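PDB 3S5W: L-ornithine N(5)-monooxygenase from Pseudomonas aeruginosa, which catalyses the FAD- and NADPH-dependent N5-hydroxylation of L-ornithine, the first step in making the hydroxamate groups of the siderophore pyoverdin. Local coordinates for residues D399-Y413 against R435-L447. Residues are numbered along the deposited sequence; the frame is centred on the assembly and turned at random.
Sequences DYRLQTDERCKVAIY and RAEEISGSLYQHL. With PO4 (phosphate ion), chain G.
Y413 and A411 of strand 411-413 face H446, S442 and I439 of helix 435-447, which runs nearly antiparallel to the strand (172°) with the axes 10.1 Å apart. This is strand-on-helix packing in the FAD-binding domain, where the C-terminal helix lies against the strand that pairs in parallel with strand 183-186; from the loop leading into that strand, D399, Y400, R401 and K409 O reach the same helix face. S442 OG is the polar centre: it accepts from Y413 OH (2.6 Å) and donates to D399 OD2 (2.7 Å), meeting the carboxylate from above its plane. The chi1 of S442, 174°, sets OG anti to the backbone N, in the plane of the Y413 ring at its edge. I439 CG2 packs over one face of that ring and R401 CG over the opposite one, both offset toward the rim. Toward the helix start, R435 CD lies over the Y400 ring, 3.6 Å from its centroid, while E438 OE1 approaches the ring edge in plane. Two waters bind Y400 OH, one linking it to R435 NH1, the other to E438 OE1, which also forms a salt bridge with R398. The R435 guanidinium also bonds to Q415, S41 and D426 O. At the other end A411 CB sits over the centre of the H446 imidazole, and K409 O touches CE1 at its edge. A phosphate, probably from the crystallisation liquor, joins the segments: R401 NH1 and H446 ND1 both donate to its O1, the latter at 2.7 Å and nearly straight (173°), while R401 NH2 donates to O2 (2.9 Å).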
loop_
_atom_site.group_PDB
_atom_site.type_symbol
_atom_site.label_atom_id
_atom_site.label_comp_id
_atom_site.label_asym_id
_atom_site.label_seq_id
_atom_site.Cartn_x
_atom_site.Cartn_y
_atom_site.Cartn_z
ATOM N N ASP A 399 10.522 -17.045 6.649
ATOM C CA ASP A 399 10.840 -16.775 5.233
ATOM C C ASP A 399 9.643 -16.395 4.327
ATOM O O ASP A 399 9.768 -16.378 3.100
ATOM C CB ASP A 399 11.624 -17.961 4.631
ATOM C CG ASP A 399 10.778 -19.252 4.556
ATOM O OD1 ASP A 399 9.673 -19.270 5.137
ATOM O OD2 ASP A 399 11.237 -20.225 3.922
ATOM N N TYR A 400 8.503 -16.096 4.941
ATOM C CA TYR A 400 7.285 -15.611 4.276
ATOM C C TYR A 400 6.523 -16.722 3.514
ATOM O O TYR A 400 5.619 -16.438 2.758
ATOM C CB TYR A 400 7.558 -14.393 3.368
ATOM C CG TYR A 400 8.173 -13.253 4.143
ATOM C CD1 TYR A 400 7.355 -12.352 4.847
ATOM C CD2 TYR A 400 9.568 -13.090 4.198
ATOM C CE1 TYR A 400 7.911 -11.283 5.599
ATOM C CE2 TYR A 400 10.138 -12.023 4.944
ATOM C CZ TYR A 400 9.280 -11.128 5.638
ATOM O OH TYR A 400 9.802 -10.079 6.372
ATOM N N ARG A 401 6.879 -17.970 3.790
ATOM C CA ARG A 401 6.236 -19.117 3.152
ATOM C C ARG A 401 5.039 -19.573 3.981
ATOM O O ARG A 401 5.152 -19.752 5.207
ATOM C CB ARG A 401 7.258 -20.248 3.009
ATOM C CG ARG A 401 6.732 -21.375 2.166
ATOM C CD ARG A 401 7.844 -22.260 1.780
ATOM N NE ARG A 401 7.315 -23.510 1.266
ATOM C CZ ARG A 401 8.074 -24.556 0.981
ATOM N NH1 ARG A 401 9.393 -24.484 1.169
ATOM N NH2 ARG A 401 7.513 -25.666 0.498
ATOM N N LEU A 402 3.889 -19.707 3.308
ATOM C CA LEU A 402 2.647 -20.216 3.895
ATOM C C LEU A 402 2.847 -21.682 4.250
ATOM O O LEU A 402 3.298 -22.456 3.413
ATOM C CB LEU A 402 1.465 -20.101 2.904
ATOM C CG LEU A 402 1.045 -18.738 2.344
ATOM C CD1 LEU A 402 -0.415 -18.735 1.869
ATOM C CD2 LEU A 402 1.246 -17.668 3.393
ATOM N N GLN A 403 2.537 -22.046 5.488
ATOM C CA GLN A 403 2.662 -23.443 5.896
ATOM C C GLN A 403 1.510 -24.251 5.302
ATOM O O GLN A 403 0.338 -23.883 5.433
ATOM C CB GLN A 403 2.781 -23.623 7.431
ATOM C CG GLN A 403 3.012 -25.106 7.924
ATOM C CD GLN A 403 4.152 -25.898 7.192
ATOM O OE1 GLN A 403 4.319 -25.828 5.962
ATOM N NE2 GLN A 403 4.906 -26.680 7.966
ATOM N N THR A 404 1.877 -25.325 4.612
ATOM C CA THR A 404 0.924 -26.264 4.018
ATOM C C THR A 404 1.137 -27.665 4.614
ATOM O O THR A 404 2.212 -27.953 5.143
ATOM C CB THR A 404 1.099 -26.342 2.482
ATOM O OG1 THR A 404 2.299 -27.045 2.165
ATOM C CG2 THR A 404 1.162 -24.955 1.835
ATOM N N ASP A 405 0.135 -28.541 4.513
ATOM C CA ASP A 405 0.343 -29.949 4.896
ATOM C C ASP A 405 1.282 -30.642 3.888
ATOM O O ASP A 405 1.624 -30.052 2.850
ATOM C CB ASP A 405 -0.993 -30.701 5.124
ATOM C CG ASP A 405 -1.800 -30.916 3.837
ATOM O OD1 ASP A 405 -2.937 -30.403 3.756
ATOM O OD2 ASP A 405 -1.315 -31.614 2.920
ATOM N N GLU A 406 1.704 -31.870 4.197
ATOM C CA GLU A 406 2.708 -32.603 3.387
ATOM C C GLU A 406 2.315 -32.939 1.929
ATOM O O GLU A 406 3.202 -33.137 1.097
ATOM C CB GLU A 406 3.245 -33.852 4.131
ATOM C CG GLU A 406 4.261 -33.525 5.247
ATOM C CD GLU A 406 5.130 -34.729 5.672
ATOM O OE1 GLU A 406 6.365 -34.691 5.450
ATOM O OE2 GLU A 406 4.589 -35.713 6.224
ATOM N N ARG A 407 1.014 -32.978 1.612
ATOM C CA ARG A 407 0.541 -33.206 0.220
ATOM C C ARG A 407 0.933 -32.073 -0.753
ATOM O O ARG A 407 1.097 -32.290 -1.961
ATOM C CB ARG A 407 -0.983 -33.378 0.169
ATOM C CG ARG A 407 -1.536 -34.697 0.713
ATOM C CD ARG A 407 -3.053 -34.604 0.846
ATOM N NE ARG A 407 -3.428 -33.662 1.904
ATOM C CZ ARG A 407 -4.610 -33.064 2.031
ATOM N NH1 ARG A 407 -5.596 -33.281 1.173
ATOM N NH2 ARG A 407 -4.805 -32.233 3.039
ATOM N N CYS A 408 1.061 -30.864 -0.221
ATOM C CA CYS A 408 1.406 -29.704 -1.028
ATOM C C CYS A 408 2.929 -29.623 -1.158
ATOM O O CYS A 408 3.632 -29.357 -0.186
ATOM C CB CYS A 408 0.813 -28.451 -0.386
ATOM S SG CYS A 408 0.584 -27.024 -1.470
ATOM N N LYS A 409 3.421 -29.886 -2.365
ATOM C CA LYS A 409 4.856 -29.930 -2.661
ATOM C C LYS A 409 5.378 -28.593 -3.223
ATOM O O LYS A 409 6.586 -28.423 -3.440
ATOM C CB LYS A 409 5.152 -31.041 -3.677
ATOM C CG LYS A 409 4.645 -32.438 -3.281
ATOM C CD LYS A 409 5.575 -33.119 -2.280
ATOM C CE LYS A 409 6.832 -33.643 -2.982
ATOM N NZ LYS A 409 7.805 -34.204 -2.017
ATOM N N VAL A 410 4.455 -27.675 -3.496
ATOM C CA VAL A 410 4.795 -26.372 -4.066
ATOM C C VAL A 410 4.999 -25.374 -2.925
ATOM O O VAL A 410 4.460 -25.559 -1.829
ATOM C CB VAL A 410 3.698 -25.850 -5.016
ATOM C CG1 VAL A 410 3.593 -26.736 -6.243
ATOM C CG2 VAL A 410 2.366 -25.765 -4.305
ATOM N N ALA A 411 5.772 -24.327 -3.202
ATOM C CA ALA A 411 6.029 -23.261 -2.225
ATOM C C ALA A 411 5.173 -22.053 -2.595
ATOM O O ALA A 411 5.156 -21.639 -3.759
ATOM C CB ALA A 411 7.523 -22.906 -2.217
ATOM N N ILE A 412 4.439 -21.521 -1.615
ATOM C CA ILE A 412 3.656 -20.297 -1.785
ATOM C C ILE A 412 4.145 -19.243 -0.770
ATOM O O ILE A 412 4.178 -19.503 0.430
ATOM C CB ILE A 412 2.157 -20.553 -1.566
ATOM C CG1 ILE A 412 1.681 -21.714 -2.490
ATOM C CG2 ILE A 412 1.348 -19.251 -1.781
ATOM C CD1 ILE A 412 0.388 -22.328 -2.079
ATOM N N TYR A 413 4.536 -18.080 -1.278
ATOM C CA TYR A 413 5.003 -16.977 -0.421
ATOM C C TYR A 413 4.000 -15.826 -0.516
ATOM O O TYR A 413 3.293 -15.690 -1.518
ATOM C CB TYR A 413 6.385 -16.516 -0.887
ATOM C CG TYR A 413 7.456 -17.576 -0.828
ATOM C CD1 TYR A 413 7.637 -18.484 -1.880
ATOM C CD2 TYR A 413 8.314 -17.665 0.264
ATOM C CE1 TYR A 413 8.643 -19.464 -1.829
ATOM C CE2 TYR A 413 9.326 -18.631 0.311
ATOM C CZ TYR A 413 9.476 -19.533 -0.748
ATOM O OH TYR A 413 10.468 -20.500 -0.698
ATOM N N ARG A 435 13.844 -8.481 2.677
ATOM C CA ARG A 435 12.803 -9.483 2.414
ATOM C C ARG A 435 12.997 -10.156 1.044
ATOM O O ARG A 435 12.812 -11.376 0.911
ATOM C CB ARG A 435 11.424 -8.853 2.513
ATOM C CG ARG A 435 10.278 -9.837 2.387
ATOM C CD ARG A 435 9.003 -9.198 2.896
ATOM N NE ARG A 435 8.334 -8.305 1.943
ATOM C CZ ARG A 435 7.544 -7.306 2.318
ATOM N NH1 ARG A 435 7.429 -7.017 3.608
ATOM N NH2 ARG A 435 6.881 -6.586 1.419
ATOM N N ALA A 436 13.379 -9.372 0.033
ATOM C CA ALA A 436 13.627 -9.918 -1.295
ATOM C C ALA A 436 14.758 -10.957 -1.254
ATOM O O ALA A 436 14.662 -12.015 -1.889
ATOM C CB ALA A 436 13.990 -8.802 -2.267
ATOM N N GLU A 437 15.826 -10.642 -0.521
ATOM C CA GLU A 437 16.954 -11.567 -0.373
ATOM C C GLU A 437 16.491 -12.824 0.371
ATOM O O GLU A 437 16.898 -13.943 0.037
ATOM C CB GLU A 437 18.088 -10.913 0.404
ATOM C CG GLU A 437 19.270 -11.848 0.661
ATOM C CD GLU A 437 20.535 -11.084 1.002
ATOM O OE1 GLU A 437 20.542 -10.388 2.035
ATOM O OE2 GLU A 437 21.516 -11.178 0.229
ATOM N N GLU A 438 15.619 -12.647 1.354
ATOM C CA GLU A 438 15.145 -13.780 2.145
ATOM C C GLU A 438 14.198 -14.718 1.357
ATOM O O GLU A 438 14.366 -15.951 1.385
ATOM C CB GLU A 438 14.492 -13.307 3.430
ATOM C CG GLU A 438 15.512 -12.680 4.423
ATOM C CD GLU A 438 14.845 -12.042 5.643
ATOM O OE1 GLU A 438 13.606 -11.872 5.635
ATOM O OE2 GLU A 438 15.562 -11.698 6.608
ATOM N N ILE A 439 13.230 -14.137 0.654
ATOM C CA ILE A 439 12.314 -14.937 -0.173
ATOM C C ILE A 439 13.060 -15.588 -1.351
ATOM O O ILE A 439 12.849 -16.772 -1.631
ATOM C CB ILE A 439 11.124 -14.110 -0.661
ATOM C CG1 ILE A 439 10.281 -13.644 0.529
ATOM C CG2 ILE A 439 10.276 -14.929 -1.653
ATOM C CD1 ILE A 439 9.201 -12.669 0.167
ATOM N N SER A 440 13.933 -14.832 -2.026
ATOM C CA SER A 440 14.669 -15.386 -3.158
ATOM C C SER A 440 15.594 -16.554 -2.718
ATOM O O SER A 440 15.661 -17.573 -3.416
ATOM C CB SER A 440 15.404 -14.324 -3.980
ATOM O OG SER A 440 16.442 -13.738 -3.233
ATOM N N GLY A 441 16.241 -16.408 -1.562
ATOM C CA GLY A 441 17.050 -17.482 -0.951
ATOM C C GLY A 441 16.237 -18.733 -0.649
ATOM O O GLY A 441 16.639 -19.862 -0.993
ATOM N N SER A 442 15.109 -18.546 0.015
ATOM C CA SER A 442 14.226 -19.650 0.343
ATOM C C SER A 442 13.739 -20.361 -0.942
ATOM O O SER A 442 13.697 -21.593 -0.996
ATOM C CB SER A 442 13.043 -19.136 1.140
ATOM O OG SER A 442 12.081 -20.153 1.364
ATOM N N LEU A 443 13.356 -19.579 -1.951
ATOM C CA LEU A 443 12.841 -20.120 -3.208
ATOM C C LEU A 443 13.865 -21.005 -3.897
ATOM O O LEU A 443 13.520 -22.125 -4.309
ATOM C CB LEU A 443 12.378 -19.007 -4.149
ATOM C CG LEU A 443 11.861 -19.417 -5.533
ATOM C CD1 LEU A 443 10.631 -20.319 -5.414
ATOM C CD2 LEU A 443 11.531 -18.202 -6.373
ATOM N N TYR A 444 15.107 -20.517 -4.019
ATOM C CA TYR A 444 16.192 -21.330 -4.595
ATOM C C TYR A 444 16.419 -22.600 -3.784
ATOM O O TYR A 444 16.602 -23.667 -4.365
ATOM C CB TYR A 444 17.509 -20.559 -4.721
ATOM C CG TYR A 444 17.674 -19.805 -6.018
ATOM C CD1 TYR A 444 18.133 -20.452 -7.176
ATOM C CD2 TYR A 444 17.386 -18.449 -6.092
ATOM C CE1 TYR A 444 18.299 -19.759 -8.365
ATOM C CE2 TYR A 444 17.536 -17.745 -7.271
ATOM C CZ TYR A 444 17.996 -18.396 -8.409
ATOM O OH TYR A 444 18.150 -17.682 -9.571
ATOM N N GLN A 445 16.399 -22.485 -2.460
ATOM C CA GLN A 445 16.538 -23.643 -1.579
ATOM C C GLN A 445 15.415 -24.663 -1.818
ATOM O O GLN A 445 15.673 -25.870 -1.868
ATOM C CB GLN A 445 16.603 -23.200 -0.107
ATOM C CG GLN A 445 16.796 -24.320 0.942
ATOM C CD GLN A 445 18.054 -25.187 0.713
ATOM O OE1 GLN A 445 19.126 -24.685 0.352
ATOM N NE2 GLN A 445 17.911 -26.495 0.920
ATOM N N HIS A 446 14.182 -24.182 -1.975
ATOM C CA HIS A 446 13.054 -25.061 -2.263
ATOM C C HIS A 446 13.146 -25.730 -3.645
ATOM O O HIS A 446 12.858 -26.922 -3.774
ATOM C CB HIS A 446 11.723 -24.323 -2.130
ATOM C CG HIS A 446 10.562 -25.079 -2.701
ATOM N ND1 HIS A 446 9.914 -26.078 -2.009
ATOM C CD2 HIS A 446 9.948 -24.999 -3.907
ATOM C CE1 HIS A 446 8.945 -26.575 -2.759
ATOM N NE2 HIS A 446 8.945 -25.939 -3.916
ATOM N N LEU A 447 13.526 -24.960 -4.659
ATOM C CA LEU A 447 13.612 -25.453 -6.037
ATOM C C LEU A 447 14.857 -26.310 -6.342
ATOM O O LEU A 447 14.887 -26.999 -7.363
ATOM C CB LEU A 447 13.491 -24.299 -7.037
ATOM C CG LEU A 447 12.154 -23.538 -7.106
ATOM C CD1 LEU A 447 12.259 -22.347 -8.051
ATOM C CD2 LEU A 447 10.998 -24.441 -7.527
HETATM P P PO4 G . 9.990 -28.104 0.896
HETATM O O1 PO4 G . 10.741 -26.857 0.463
HETATM O O2 PO4 G . 8.732 -28.253 0.061
HETATM O O3 PO4 G . 10.890 -29.301 0.704
HETATM O O4 PO4 G . 9.612 -28.016 2.361
HETATM O O HOH W 1 8.358 -7.974 6.470
HETATM O O HOH W 2 12.422 -9.340 5.833
#